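Protein HP0721 (Helicobacter pylori, PDB 2XRH) is a secreted protein of unknown function, of which this truncated form, an all-helical DUF1104 fold, binds nicotinic acid in the crystal. Local coordinates at residues 17-20 / 21-24. Sequence-based numbering, arbitrary orientation.
Sequences EDLA and KMAG
The last turn of the short helix 16-21 unwinds here into the loop that leads to the nicotinic acid pocket, and Glu17 and Lys21, one turn apart, mark the helix's solvent-facing side. Their backbones share a regular helical bond, Lys21 N to Glu17 O at 2.9 Å, and their side chains run side by side in the same direction to a salt bridge of 2.6 Å between Lys21 NZ and Glu17 OE2, which offers its anti lone pair. A chi1 of 179° swings Glu17 CG away from its own backbone N, and the extended chain then runs alongside the lysine, CG packing 3.7 Å from Lys21 CE. Asp18 OD1, 4.8 Å from Lys21 NZ and not in contact, probably adds a weaker attraction.

Past Lys21 the helical bonding fades: Met22 N is shared weakly between Asp18 O and Leu19 O, whereas Ala23 N bonds firmly to Ala20 O at 3.0 Å, closing a type I beta-turn over Lys21 and Met22, with the donor above the carbonyl plane. Met22 folds its flexible thioether back over the helix end: the bend at chi3 (73°) brings CE within 3.4 Å of Asp18 O, and SD lies 4.4 Å from Leu19 CD2. Small Ala20 and Ala23 suit the buried side against helix 47-65, where Asn64 bonds the carbonyls of Lys21 and Ala23. Glycine suits position 24, which touches the ligand, because at its positive phi (87°) a CB would press on Ala23 O. The chemistry thus divides by environment: a charged surface pair probably steadies the final turn, while apolar packing, the turn bond and the Asn64 amide probably direct the chain into the pocket.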
# COMPACT_ATOMS: atom_id res chain seq x y z
N GLU A 17 -25.78 -0.89 -2.12
CA GLU A 17 -25.30 -2.19 -1.61
C GLU A 17 -24.33 -2.82 -2.54
O GLU A 17 -23.20 -3.18 -2.14
CB GLU A 17 -26.47 -3.15 -1.40
CG GLU A 17 -26.05 -4.52 -0.90
CD GLU A 17 -27.23 -5.42 -0.52
OE1 GLU A 17 -28.36 -4.92 -0.40
OE2 GLU A 17 -27.03 -6.62 -0.30
N ASP A 18 -24.77 -2.97 -3.79
CA ASP A 18 -23.94 -3.60 -4.79
C ASP A 18 -22.72 -2.77 -5.13
O ASP A 18 -21.67 -3.34 -5.44
CB ASP A 18 -24.77 -3.94 -6.04
CG ASP A 18 -25.74 -5.08 -5.81
OD1 ASP A 18 -25.65 -5.78 -4.75
OD2 ASP A 18 -26.60 -5.26 -6.69
N LEU A 19 -22.81 -1.44 -5.08
CA LEU A 19 -21.61 -0.62 -5.29
C LEU A 19 -20.60 -0.86 -4.17
O LEU A 19 -19.38 -0.96 -4.41
CB LEU A 19 -21.93 0.87 -5.33
CG LEU A 19 -22.58 1.43 -6.60
CD1 LEU A 19 -22.94 2.91 -6.41
CD2 LEU A 19 -21.72 1.24 -7.83
N ALA A 20 -21.08 -0.93 -2.92
CA ALA A 20 -20.18 -1.26 -1.82
C ALA A 20 -19.52 -2.63 -1.97
O ALA A 20 -18.31 -2.77 -1.77
CB ALA A 20 -20.88 -1.16 -0.49
N LYS A 21 -20.30 -3.64 -2.37
CA LYS A 21 -19.81 -5.02 -2.47
C LYS A 21 -18.72 -5.23 -3.53
O LYS A 21 -17.96 -6.17 -3.44
CB LYS A 21 -20.98 -5.96 -2.73
CG LYS A 21 -21.79 -6.21 -1.49
CD LYS A 21 -23.05 -6.99 -1.79
CE LYS A 21 -23.70 -7.38 -0.47
NZ LYS A 21 -24.92 -8.17 -0.68
N MET A 22 -18.66 -4.33 -4.50
CA MET A 22 -17.65 -4.43 -5.57
C MET A 22 -16.38 -3.64 -5.21
O MET A 22 -15.43 -3.62 -6.00
CB MET A 22 -18.19 -4.03 -6.92
CG MET A 22 -18.64 -2.66 -7.01
SD MET A 22 -19.24 -2.26 -8.69
CE MET A 22 -20.78 -3.12 -8.73
N ALA A 23 -16.34 -3.02 -4.04
CA ALA A 23 -15.13 -2.27 -3.66
C ALA A 23 -13.91 -3.16 -3.68
O ALA A 23 -13.88 -4.25 -3.14
CB ALA A 23 -15.27 -1.61 -2.29
N GLY A 24 -12.89 -2.66 -4.33
CA GLY A 24 -11.60 -3.39 -4.46
C GLY A 24 -11.50 -4.35 -5.62
O GLY A 24 -10.40 -4.85 -5.92